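PDB 3U4J: NAD-dependent aldehyde dehydrogenase from Sinorhizobium meliloti, which probably oxidises aldehydes to carboxylic acids, passing the electrons to NAD. Local coordinates for residues A[283-288]-A[317-322]; A[295-300]-A[326-331]; A[357-362]-A[387-392]. One frame throughout, in Å; residues are numbered along the deposited sequence.

In the fold
All three contacts lie in the alpha/beta domain built on the mixed sheet that includes strands 275-279, 307-313, 383-390 and 407-413. Contacts 1 and 2, with centres about 15 Å apart, join the same two helices, 285-297 and 317-330, first near their N-terminal ends and then near their C-terminal ends; their segments alternate along the chain. Contact 3 follows later in sequence, its centre about 21 Å from that of contact 1 and 16 Å from that of contact 2. It packs helix 349-364 on strand 383-390, whose Val388 meets Met321 and Tyr297. Helices 285-297 and 317-330 cover one face of the sheet and helix 349-364 the other; contacts 1 and 2 also touch a second subunit.

Contact 1. Residues A[283-288]-A[317-322]; sequences ADLDAA and RDALME
Leu285 and Leu320 bring two helices together near their N-terminal ends, where their CA atoms are 6.3 Å apart. Segment 283-288 enters helix 285-297 from a short loop, and segment 317-322 forms the first turns of helix 317-330. Asp284 is the N-cap of the former: its OD2 accepts from Ala287 N at 3.0 Å, the donor standing 37° above the carboxylate plane, which ties down a backbone N-H that has no helical partner in the first turn. No hydrogen bond links the segments, so apolar side chains carry the contact. The CG of Leu285 lies anti to its backbone nitrogen (chi1 -152°), and the two methyls fork over helix 317-330. CD2 presses on Ala319 CB at 3.3 Å, tighter than usual van der Waals contact, while CD1 meets Leu320 CD1 at 3.9 Å. The same Leu320 CD1 lies 3.9 Å from Ala288 CB and thus fits between Leu285 and the next turn of its helix. The small alanines suit an approach this close, and the branched leucines fill the seam. Shortening Leu285 to an alanine would probably open a gap beside Ala319 and leave Leu320 CD1 with just Ala288 CB across the contact. Facing away from helix 285-297, Arg317 NH1 bridges to Asp318 OD1 at 3.1 Å. Inward, Leu320 rests on Leu310 and Val312 of strand 307-313, and Ala283, Ala287 and Ala288 pack on Trp435 of strand 431-435; helix 285-297 itself forms the beta-alpha-beta crossover from strand 275-279 to its parallel neighbour 307-313.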
ATOM      1  N   ALA A 283     -30.173 -14.846  13.936  1.00 15.91           N
ATOM      2  CA  ALA A 283     -30.266 -13.574  13.215  1.00 15.57           C
ATOM      3  C   ALA A 283     -31.345 -12.646  13.810  1.00 15.64           C
ATOM      4  O   ALA A 283     -32.247 -13.104  14.540  1.00 15.58           O
ATOM      5  CB  ALA A 283     -30.511 -13.808  11.719  1.00 15.05           C
ATOM      6  N   ASP A 284     -31.231 -11.350  13.534  1.00 14.91           N
ATOM      7  CA  ASP A 284     -32.326 -10.412  13.766  1.00 15.84           C
ATOM      8  C   ASP A 284     -33.377 -10.737  12.692  1.00 16.06           C
ATOM      9  O   ASP A 284     -33.188 -10.476  11.492  1.00 14.96           O
ATOM     10  CB  ASP A 284     -31.841  -8.958  13.670  1.00 16.34           C
ATOM     11  CG  ASP A 284     -32.964  -7.915  13.912  1.00 17.86           C
ATOM     12  OD1 ASP A 284     -32.752  -6.990  14.714  1.00 24.82           O
ATOM     13  OD2 ASP A 284     -34.054  -7.977  13.313  1.00 16.12           O
ATOM     14  N   LEU A 285     -34.473 -11.354  13.115  1.00 16.20           N
ATOM     15  CA  LEU A 285     -35.440 -11.896  12.175  1.00 17.07           C
ATOM     16  C   LEU A 285     -36.138 -10.840  11.311  1.00 15.96           C
ATOM     17  O   LEU A 285     -36.304 -11.052  10.112  1.00 15.81           O
ATOM     18  CB  LEU A 285     -36.491 -12.712  12.912  1.00 18.68           C
ATOM     19  CG  LEU A 285     -37.113 -13.837  12.082  1.00 22.40           C
ATOM     20  CD1 LEU A 285     -36.066 -14.938  11.857  1.00 26.99           C
ATOM     21  CD2 LEU A 285     -38.306 -14.410  12.824  1.00 25.67           C
ATOM     22  N   ASP A 286     -36.542  -9.721  11.904  1.00 15.03           N
ATOM     23  CA  ASP A 286     -37.222  -8.676  11.121  1.00 15.78           C
ATOM     24  C   ASP A 286     -36.285  -8.096  10.071  1.00 14.29           C
ATOM     25  O   ASP A 286     -36.695  -7.852   8.933  1.00 13.94           O
ATOM     26  CB  ASP A 286     -37.797  -7.560  12.018  1.00 16.53           C
ATOM     27  CG  ASP A 286     -38.959  -8.058  12.911  1.00 20.91           C
ATOM     28  OD1 ASP A 286     -39.109  -7.563  14.059  1.00 24.47           O
ATOM     29  OD2 ASP A 286     -39.696  -8.965  12.464  1.00 22.75           O
ATOM     30  N   ALA A 287     -35.030  -7.871  10.461  1.00 12.80           N
ATOM     31  CA  ALA A 287     -34.031  -7.343   9.534  1.00 11.96           C
ATOM     32  C   ALA A 287     -33.705  -8.341   8.417  1.00 11.31           C
ATOM     33  O   ALA A 287     -33.622  -7.969   7.241  1.00 10.00           O
ATOM     34  CB  ALA A 287     -32.778  -6.941  10.288  1.00 11.78           C
ATOM     35  N   ALA A 288     -33.507  -9.604   8.795  1.00 11.42           N
ATOM     36  CA  ALA A 288     -33.212 -10.671   7.854  1.00 10.98           C
ATOM     37  C   ALA A 288     -34.356 -10.833   6.851  1.00 11.64           C
ATOM     38  O   ALA A 288     -34.120 -10.955   5.652  1.00 11.51           O
ATOM     39  CB  ALA A 288     -32.911 -11.986   8.580  1.00 10.51           C
ATOM     40  N   ARG A 317     -36.996 -21.234  10.142  1.00 18.63           N
ATOM     41  CA  ARG A 317     -37.589 -21.289   8.829  1.00 18.26           C
ATOM     42  C   ARG A 317     -38.987 -20.697   8.833  1.00 17.99           C
ATOM     43  O   ARG A 317     -39.261 -19.825   8.036  1.00 17.21           O
ATOM     44  CB  ARG A 317     -37.607 -22.724   8.289  1.00 19.03           C
ATOM     45  CG  ARG A 317     -38.089 -22.851   6.831  1.00 20.31           C
ATOM     46  CD  ARG A 317     -39.564 -23.219   6.753  1.00 24.81           C
ATOM     47  NE  ARG A 317     -40.009 -23.429   5.374  1.00 28.42           N
ATOM     48  CZ  ARG A 317     -41.255 -23.230   4.938  1.00 29.07           C
ATOM     49  NH1 ARG A 317     -42.205 -22.805   5.762  1.00 30.78           N
ATOM     50  NH2 ARG A 317     -41.557 -23.462   3.665  1.00 28.93           N
ATOM     51  N   ASP A 318     -39.861 -21.157   9.737  1.00 17.89           N
ATOM     52  CA  ASP A 318     -41.264 -20.735   9.700  1.00 17.86           C
ATOM     53  C   ASP A 318     -41.414 -19.277  10.102  1.00 16.85           C
ATOM     54  O   ASP A 318     -42.177 -18.537   9.482  1.00 16.18           O
ATOM     55  CB  ASP A 318     -42.141 -21.636  10.587  1.00 19.10           C
ATOM     56  CG  ASP A 318     -42.279 -23.047  10.036  1.00 21.33           C
ATOM     57  OD1 ASP A 318     -42.277 -23.227   8.804  1.00 23.49           O
ATOM     58  OD2 ASP A 318     -42.392 -23.988  10.842  1.00 25.38           O
ATOM     59  N   ALA A 319     -40.668 -18.841  11.116  1.00 15.83           N
ATOM     60  CA  ALA A 319     -40.788 -17.456  11.547  1.00 16.04           C
ATOM     61  C   ALA A 319     -40.311 -16.489  10.453  1.00 15.73           C
ATOM     62  O   ALA A 319     -40.880 -15.401  10.283  1.00 15.76           O
ATOM     63  CB  ALA A 319     -40.043 -17.216  12.859  1.00 16.95           C
ATOM     64  N   LEU A 320     -39.290 -16.904   9.701  1.00 14.79           N
ATOM     65  CA  LEU A 320     -38.701 -16.035   8.678  1.00 14.61           C
ATOM     66  C   LEU A 320     -39.639 -15.981   7.475  1.00 14.40           C
ATOM     67  O   LEU A 320     -39.932 -14.905   6.989  1.00 13.38           O
ATOM     68  CB  LEU A 320     -37.304 -16.512   8.252  1.00 13.74           C
ATOM     69  CG  LEU A 320     -36.556 -15.601   7.268  1.00 14.14           C
ATOM     70  CD1 LEU A 320     -35.970 -14.374   8.009  1.00 16.54           C
ATOM     71  CD2 LEU A 320     -35.439 -16.374   6.621  1.00 13.21           C
HETATM   72  N   MSE A 321     -40.110 -17.144   7.032  1.00 15.28           N
HETATM   73  CA  MSE A 321     -41.064 -17.253   5.916  1.00 17.37           C
HETATM   74  C   MSE A 321     -42.327 -16.419   6.130  1.00 17.70           C
HETATM   75  O   MSE A 321     -42.759 -15.705   5.235  1.00 16.54           O
HETATM   76  CB  MSE A 321     -41.429 -18.727   5.664  1.00 18.51           C
HETATM   77  CG  MSE A 321     -42.172 -18.988   4.360  1.00 23.92           C
HETATM   78 SE   MSE A 321     -41.178 -18.286   2.758  1.00 42.20          SE
HETATM   79  CE  MSE A 321     -39.810 -19.677   2.613  1.00 35.34           C
ATOM     80  N   GLU A 322     -42.908 -16.507   7.328  1.00 18.70           N
ATOM     81  CA  GLU A 322     -44.098 -15.709   7.698  1.00 20.25           C
ATOM     82  C   GLU A 322     -43.851 -14.194   7.518  1.00 19.18           C
ATOM     83  O   GLU A 322     -44.706 -13.457   7.020  1.00 18.80           O
ATOM     84  CB  GLU A 322     -44.461 -16.043   9.156  1.00 21.51           C
ATOM     85  CG  GLU A 322     -45.844 -15.685   9.629  1.00 27.94           C
ATOM     86  CD  GLU A 322     -46.083 -16.196  11.069  1.00 36.56           C
ATOM     87  OE1 GLU A 322     -46.009 -17.436  11.295  1.00 38.73           O
ATOM     88  OE2 GLU A 322     -46.330 -15.358  11.974  1.00 39.67           O
TER

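Contact 2. Residues A[295-300]-A[326-331]; sequences GVYHNA and DISRKV
Tyr297 reaches across to Ser328 near the C-terminal ends of helices 285-297 and 317-330, which cover the sheet of the alpha/beta domain. The backbones stand well apart, Tyr297 CA to Ser328 CA being 9.0 Å, so a long aromatic side chain with a polar end suits the span. Its hydroxyl donates to Ser328 OG, which in turn bonds to the carbonyl of Leu324 one turn earlier in helix 317-330; the small serine thus relays the tyrosine hydroxyl to a backbone oxygen. This part is buried and closely packed: Val296 CG1 lies 3.6 Å above the plane of the Tyr297 ring, toward its rim, Pro386, Val388 and Leu371 touch the side chain, and Trp504 of a second subunit adds cover. The far side of helix 317-330 is looser and more open to solvent, its charges pairing among themselves. There Asp326 OD1 accepts from Arg329 NH2 at 2.9 Å on its anti side and Lys330 NZ at 3.0 Å on its syn side, a salt-bridge network suited to the surface. In the buried half, Ser328 OG sits in the plane of the tyrosine ring at its edge, 3.0 Å from Tyr297 OH and 3.3 Å from Tyr297 CE2.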
ATOM      1  N   GLY A 295     -33.204  -8.586  -1.315  1.00  9.90           N
ATOM      2  CA  GLY A 295     -32.196  -9.323  -2.079  1.00  9.46           C
ATOM      3  C   GLY A 295     -32.735  -9.933  -3.349  1.00  9.83           C
ATOM      4  O   GLY A 295     -32.027  -9.983  -4.360  1.00  9.87           O
ATOM      5  N   VAL A 296     -33.980 -10.414  -3.302  1.00  9.37           N
ATOM      6  CA  VAL A 296     -34.555 -11.115  -4.460  1.00 10.62           C
ATOM      7  C   VAL A 296     -35.406 -10.199  -5.350  1.00 10.81           C
ATOM      8  O   VAL A 296     -35.461 -10.391  -6.572  1.00 12.02           O
ATOM      9  CB  VAL A 296     -35.320 -12.431  -4.055  1.00 10.65           C
ATOM     10  CG1 VAL A 296     -36.541 -12.137  -3.205  1.00 10.59           C
ATOM     11  CG2 VAL A 296     -35.703 -13.249  -5.309  1.00 11.71           C
ATOM     12  N   TYR A 297     -36.026  -9.188  -4.744  1.00 10.32           N
ATOM     13  CA  TYR A 297     -36.901  -8.277  -5.492  1.00 10.36           C
ATOM     14  C   TYR A 297     -36.230  -7.031  -6.076  1.00 10.16           C
ATOM     15  O   TYR A 297     -36.792  -6.375  -6.963  1.00 11.00           O
ATOM     16  CB  TYR A 297     -38.078  -7.858  -4.621  1.00 10.37           C
ATOM     17  CG  TYR A 297     -38.884  -9.036  -4.112  1.00 10.56           C
ATOM     18  CD1 TYR A 297     -39.098 -10.149  -4.929  1.00 13.04           C
ATOM     19  CD2 TYR A 297     -39.435  -9.041  -2.816  1.00 11.58           C
ATOM     20  CE1 TYR A 297     -39.818 -11.250  -4.468  1.00 13.39           C
ATOM     21  CE2 TYR A 297     -40.191 -10.141  -2.358  1.00 11.80           C
ATOM     22  CZ  TYR A 297     -40.367 -11.228  -3.205  1.00 12.49           C
ATOM     23  OH  TYR A 297     -41.095 -12.318  -2.807  1.00 14.53           O
ATOM     24  N   HIS A 298     -35.061  -6.681  -5.561  1.00  9.47           N
ATOM     25  CA  HIS A 298     -34.329  -5.537  -6.067  1.00  9.73           C
ATOM     26  C   HIS A 298     -34.179  -5.670  -7.576  1.00  9.21           C
ATOM     27  O   HIS A 298     -33.757  -6.718  -8.079  1.00  9.43           O
ATOM     28  CB  HIS A 298     -32.948  -5.468  -5.417  1.00  9.71           C
ATOM     29  CG  HIS A 298     -32.083  -4.374  -5.969  1.00  8.98           C
ATOM     30  ND1 HIS A 298     -32.454  -3.051  -5.934  1.00  8.98           N
ATOM     31  CD2 HIS A 298     -30.878  -4.415  -6.592  1.00  9.69           C
ATOM     32  CE1 HIS A 298     -31.505  -2.314  -6.487  1.00  8.12           C
ATOM     33  NE2 HIS A 298     -30.544  -3.121  -6.905  1.00  9.66           N
ATOM     34  N   ASN A 299     -34.533  -4.606  -8.288  1.00  9.41           N
ATOM     35  CA  ASN A 299     -34.494  -4.604  -9.739  1.00  9.57           C
ATOM     36  C   ASN A 299     -35.319  -5.724 -10.359  1.00 10.14           C
ATOM     37  O   ASN A 299     -35.011  -6.208 -11.448  1.00 10.65           O
ATOM     38  CB  ASN A 299     -33.049  -4.673 -10.233  1.00  9.40           C
ATOM     39  CG  ASN A 299     -32.836  -3.865 -11.485  1.00  9.93           C
ATOM     40  OD1 ASN A 299     -32.234  -4.336 -12.461  1.00 11.47           O
ATOM     41  ND2 ASN A 299     -33.302  -2.638 -11.463  1.00  8.90           N
ATOM     42  N   ALA A 300     -36.354  -6.154  -9.644  1.00 10.88           N
ATOM     43  CA  ALA A 300     -37.216  -7.246 -10.088  1.00 10.11           C
ATOM     44  C   ALA A 300     -36.411  -8.551 -10.247  1.00 10.38           C
ATOM     45  O   ALA A 300     -36.739  -9.411 -11.072  1.00 10.13           O
ATOM     46  CB  ALA A 300     -37.997  -6.851 -11.388  1.00 10.18           C
ATOM     47  N   ASP A 326     -45.326 -11.817   4.333  1.00 16.10           N
ATOM     48  CA  ASP A 326     -46.072 -10.609   4.662  1.00 17.21           C
ATOM     49  C   ASP A 326     -45.550  -9.397   3.882  1.00 16.56           C
ATOM     50  O   ASP A 326     -46.336  -8.603   3.340  1.00 16.12           O
ATOM     51  CB  ASP A 326     -46.052 -10.336   6.170  1.00 18.05           C
ATOM     52  CG  ASP A 326     -47.114  -9.329   6.588  1.00 23.51           C
ATOM     53  OD1 ASP A 326     -48.301  -9.535   6.230  1.00 29.12           O
ATOM     54  OD2 ASP A 326     -46.772  -8.332   7.269  1.00 25.93           O
ATOM     55  N   ILE A 327     -44.225  -9.250   3.814  1.00 15.59           N
ATOM     56  CA  ILE A 327     -43.640  -8.161   3.019  1.00 14.91           C
ATOM     57  C   ILE A 327     -44.010  -8.364   1.545  1.00 14.12           C
ATOM     58  O   ILE A 327     -44.429  -7.424   0.867  1.00 13.41           O
ATOM     59  CB  ILE A 327     -42.093  -8.038   3.220  1.00 15.11           C
ATOM     60  CG1 ILE A 327     -41.785  -7.538   4.646  1.00 14.99           C
ATOM     61  CG2 ILE A 327     -41.494  -7.078   2.220  1.00 14.79           C
ATOM     62  CD1 ILE A 327     -40.344  -7.838   5.165  1.00 14.86           C
ATOM     63  N   SER A 328     -43.922  -9.601   1.085  1.00 13.52           N
ATOM     64  CA  SER A 328     -44.076  -9.874  -0.324  1.00 15.02           C
ATOM     65  C   SER A 328     -45.506  -9.598  -0.816  1.00 15.57           C
ATOM     66  O   SER A 328     -45.699  -9.199  -1.969  1.00 15.41           O
ATOM     67  CB  SER A 328     -43.589 -11.295  -0.670  1.00 14.63           C
ATOM     68  OG  SER A 328     -42.281 -11.511  -0.146  1.00 16.02           O
ATOM     69  N   ARG A 329     -46.488  -9.769   0.074  1.00 15.87           N
ATOM     70  CA  ARG A 329     -47.906  -9.492  -0.256  1.00 17.21           C
ATOM     71  C   ARG A 329     -48.189  -7.995  -0.362  1.00 16.71           C
ATOM     72  O   ARG A 329     -49.155  -7.597  -1.021  1.00 17.00           O
ATOM     73  CB  ARG A 329     -48.831  -9.986   0.866  1.00 17.42           C
ATOM     74  CG  ARG A 329     -48.929 -11.433   1.035  1.00 19.74           C
ATOM     75  CD  ARG A 329     -50.095 -11.717   1.979  1.00 22.21           C
ATOM     76  NE  ARG A 329     -49.774 -11.500   3.383  1.00 22.69           N
ATOM     77  CZ  ARG A 329     -49.389 -12.477   4.197  1.00 26.09           C
ATOM     78  NH1 ARG A 329     -49.279 -13.729   3.748  1.00 27.82           N
ATOM     79  NH2 ARG A 329     -49.121 -12.213   5.456  1.00 28.24           N
ATOM     80  N   LYS A 330     -47.411  -7.185   0.353  1.00 15.91           N
ATOM     81  CA  LYS A 330     -47.685  -5.754   0.462  1.00 16.88           C
ATOM     82  C   LYS A 330     -46.835  -4.913  -0.484  1.00 16.57           C
ATOM     83  O   LYS A 330     -47.278  -3.863  -0.936  1.00 17.25           O
ATOM     84  CB  LYS A 330     -47.435  -5.246   1.886  1.00 16.98           C
ATOM     85  CG  LYS A 330     -48.355  -5.817   2.969  1.00 21.75           C
ATOM     86  CD  LYS A 330     -47.784  -5.423   4.342  1.00 25.66           C
ATOM     87  CE  LYS A 330     -48.836  -5.354   5.419  1.00 32.11           C
ATOM     88  NZ  LYS A 330     -49.133  -6.675   6.019  1.00 34.71           N
ATOM     89  N   VAL A 331     -45.610  -5.355  -0.758  1.00 15.73           N
ATOM     90  CA  VAL A 331     -44.664  -4.552  -1.547  1.00 15.16           C
ATOM     91  C   VAL A 331     -45.200  -4.102  -2.923  1.00 14.27           C
ATOM     92  O   VAL A 331     -45.696  -4.913  -3.729  1.00 13.72           O
ATOM     93  CB  VAL A 331     -43.263  -5.251  -1.673  1.00 15.50           C
ATOM     94  CG1 VAL A 331     -43.334  -6.538  -2.494  1.00 15.44           C
ATOM     95  CG2 VAL A 331     -42.247  -4.269  -2.275  1.00 15.84           C
TER

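Contact 3. Residues A[357-362]-A[387-392]; sequences SYVTAG and TVFAGV
Phe389 reaches from its strand into the side of a helix, where its ring tip CZ meets Val359 CG1 at 3.7 Å and Val359 O at 3.4 Å. Farther round the ring, Phe389 CE1 comes within 4.1 Å of Gly362 C. Glycine fits here because it has no side chain: a beta carbon at this position would stand only 3.0 Å from Phe389 CZ, a clash. The second methyl of Val359, CG2, touches Phe389 CE2 at 4.0 Å and meets Thr387 CG2 at 4.1 Å, tip to tip. With OG1 beside the backbone nitrogen (chi1 -58°), Thr387 CG2 falls anti to it and faces the helix, while the hydroxyl is taken up by Ala385 O and Gly373 N. A threonine therefore serves both an apolar neighbour and the polar backbone beside it. Around this first shell, Val407 touches Val359, Thr387 and Phe389, whereas Leu369 and Ile398 pack against the phenylalanine. Over residues 357-362 and 387-390 the helix and strand axes come within 10.6 Å of each other, their directions 25° apart, so residues one turn apart, Val359 and Gly362, lie nearest the alternate strand residues Thr387 and Phe389. Strand 383-390 pairs antiparallel with 368-371 and parallel with 407-413; while Phe389 faces helix 349-364, the intervening Val388 packs on Met321 of helix 317-330, and the strand is sandwiched between the two helices.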
ATOM      1  N   SER A 357     -40.603 -19.795 -17.716  1.00 15.85           N
ATOM      2  CA  SER A 357     -40.085 -21.132 -17.990  1.00 16.54           C
ATOM      3  C   SER A 357     -39.370 -21.757 -16.782  1.00 15.79           C
ATOM      4  O   SER A 357     -39.507 -22.949 -16.508  1.00 15.78           O
ATOM      5  CB  SER A 357     -39.117 -21.074 -19.165  1.00 17.24           C
ATOM      6  OG  SER A 357     -38.769 -22.387 -19.565  1.00 22.94           O
ATOM      7  N   TYR A 358     -38.560 -20.971 -16.077  1.00 14.72           N
ATOM      8  CA  TYR A 358     -37.918 -21.472 -14.883  1.00 14.00           C
ATOM      9  C   TYR A 358     -38.920 -21.783 -13.750  1.00 13.64           C
ATOM     10  O   TYR A 358     -38.787 -22.794 -13.046  1.00 12.69           O
ATOM     11  CB  TYR A 358     -36.833 -20.484 -14.418  1.00 14.12           C
ATOM     12  CG  TYR A 358     -35.510 -20.686 -15.123  1.00 15.02           C
ATOM     13  CD1 TYR A 358     -34.806 -21.883 -14.978  1.00 17.02           C
ATOM     14  CD2 TYR A 358     -34.953 -19.682 -15.939  1.00 15.91           C
ATOM     15  CE1 TYR A 358     -33.582 -22.084 -15.623  1.00 18.76           C
ATOM     16  CE2 TYR A 358     -33.711 -19.870 -16.569  1.00 15.95           C
ATOM     17  CZ  TYR A 358     -33.047 -21.085 -16.413  1.00 18.43           C
ATOM     18  OH  TYR A 358     -31.826 -21.313 -17.011  1.00 21.19           O
ATOM     19  N   VAL A 359     -39.906 -20.910 -13.565  1.00 13.70           N
ATOM     20  CA  VAL A 359     -40.951 -21.147 -12.558  1.00 14.90           C
ATOM     21  C   VAL A 359     -41.717 -22.425 -12.921  1.00 16.04           C
ATOM     22  O   VAL A 359     -41.981 -23.261 -12.053  1.00 16.54           O
ATOM     23  CB  VAL A 359     -41.920 -19.938 -12.407  1.00 14.62           C
ATOM     24  CG1 VAL A 359     -43.168 -20.339 -11.637  1.00 15.27           C
ATOM     25  CG2 VAL A 359     -41.210 -18.790 -11.665  1.00 15.22           C
ATOM     26  N   THR A 360     -42.037 -22.611 -14.201  1.00 16.61           N
ATOM     27  CA  THR A 360     -42.744 -23.844 -14.553  1.00 17.86           C
ATOM     28  C   THR A 360     -41.856 -25.091 -14.358  1.00 17.74           C
ATOM     29  O   THR A 360     -42.324 -26.116 -13.859  1.00 17.59           O
ATOM     30  CB  THR A 360     -43.568 -23.801 -15.909  1.00 18.41           C
ATOM     31  OG1 THR A 360     -42.952 -24.578 -16.941  1.00 22.31           O
ATOM     32  CG2 THR A 360     -43.865 -22.432 -16.369  1.00 15.73           C
ATOM     33  N   ALA A 361     -40.568 -24.968 -14.661  1.00 17.44           N
ATOM     34  CA  ALA A 361     -39.622 -26.033 -14.328  1.00 17.64           C
ATOM     35  C   ALA A 361     -39.562 -26.336 -12.823  1.00 17.51           C
ATOM     36  O   ALA A 361     -39.503 -27.514 -12.422  1.00 17.59           O
ATOM     37  CB  ALA A 361     -38.238 -25.727 -14.872  1.00 17.45           C
ATOM     38  N   GLY A 362     -39.567 -25.293 -11.996  1.00 16.89           N
ATOM     39  CA  GLY A 362     -39.573 -25.468 -10.537  1.00 16.74           C
ATOM     40  C   GLY A 362     -40.771 -26.268 -10.035  1.00 16.50           C
ATOM     41  O   GLY A 362     -40.631 -27.132  -9.184  1.00 16.12           O
ATOM     42  N   THR A 387     -42.288 -13.950  -6.516  1.00 12.27           N
ATOM     43  CA  THR A 387     -42.414 -15.402  -6.486  1.00 12.52           C
ATOM     44  C   THR A 387     -41.484 -16.037  -5.465  1.00 12.88           C
ATOM     45  O   THR A 387     -40.292 -15.694  -5.394  1.00 12.61           O
ATOM     46  CB  THR A 387     -42.146 -15.984  -7.901  1.00 12.89           C
ATOM     47  OG1 THR A 387     -43.074 -15.397  -8.839  1.00 12.76           O
ATOM     48  CG2 THR A 387     -42.266 -17.544  -7.915  1.00 12.30           C
ATOM     49  N   VAL A 388     -42.033 -16.962  -4.673  1.00 12.96           N
ATOM     50  CA  VAL A 388     -41.256 -17.701  -3.674  1.00 12.35           C
ATOM     51  C   VAL A 388     -41.506 -19.214  -3.788  1.00 13.51           C
ATOM     52  O   VAL A 388     -42.660 -19.656  -3.820  1.00 13.47           O
ATOM     53  CB  VAL A 388     -41.593 -17.245  -2.247  1.00 11.97           C
ATOM     54  CG1 VAL A 388     -40.816 -18.083  -1.222  1.00 12.52           C
ATOM     55  CG2 VAL A 388     -41.318 -15.750  -2.067  1.00 10.73           C
ATOM     56  N   PHE A 389     -40.424 -19.987  -3.885  1.00 13.78           N
ATOM     57  CA  PHE A 389     -40.473 -21.455  -3.801  1.00 15.00           C
ATOM     58  C   PHE A 389     -39.887 -21.946  -2.482  1.00 16.19           C
ATOM     59  O   PHE A 389     -38.852 -21.436  -2.013  1.00 16.45           O
ATOM     60  CB  PHE A 389     -39.683 -22.104  -4.921  1.00 14.41           C
ATOM     61  CG  PHE A 389     -40.373 -22.111  -6.249  1.00 13.95           C
ATOM     62  CD1 PHE A 389     -41.405 -23.032  -6.524  1.00 15.60           C
ATOM     63  CD2 PHE A 389     -39.951 -21.247  -7.260  1.00 13.35           C
ATOM     64  CE1 PHE A 389     -42.031 -23.072  -7.809  1.00 15.01           C
ATOM     65  CE2 PHE A 389     -40.561 -21.260  -8.536  1.00 14.90           C
ATOM     66  CZ  PHE A 389     -41.616 -22.188  -8.810  1.00 14.06           C
ATOM     67  N   ALA A 390     -40.546 -22.938  -1.889  1.00 16.94           N
ATOM     68  CA  ALA A 390     -40.051 -23.595  -0.696  1.00 17.90           C
ATOM     69  C   ALA A 390     -39.739 -25.037  -1.061  1.00 19.16           C
ATOM     70  O   ALA A 390     -40.130 -25.508  -2.130  1.00 19.08           O
ATOM     71  CB  ALA A 390     -41.090 -23.541   0.393  1.00 18.43           C
ATOM     72  N   GLY A 391     -39.017 -25.741  -0.188  1.00 19.79           N
ATOM     73  CA  GLY A 391     -38.730 -27.166  -0.435  1.00 20.33           C
ATOM     74  C   GLY A 391     -37.799 -27.398  -1.608  1.00 20.41           C
ATOM     75  O   GLY A 391     -37.838 -28.440  -2.264  1.00 20.70           O
ATOM     76  N   VAL A 392     -36.945 -26.424  -1.887  1.00 20.74           N
ATOM     77  CA  VAL A 392     -36.049 -26.547  -3.022  1.00 20.43           C
ATOM     78  C   VAL A 392     -34.853 -27.412  -2.591  1.00 21.70           C
ATOM     79  O   VAL A 392     -34.362 -27.299  -1.465  1.00 22.62           O
ATOM     80  CB  VAL A 392     -35.640 -25.179  -3.588  1.00 20.30           C
ATOM     81  CG1 VAL A 392     -34.779 -25.358  -4.837  1.00 20.26           C
ATOM     82  CG2 VAL A 392     -36.896 -24.346  -3.919  1.00 18.50           C
TER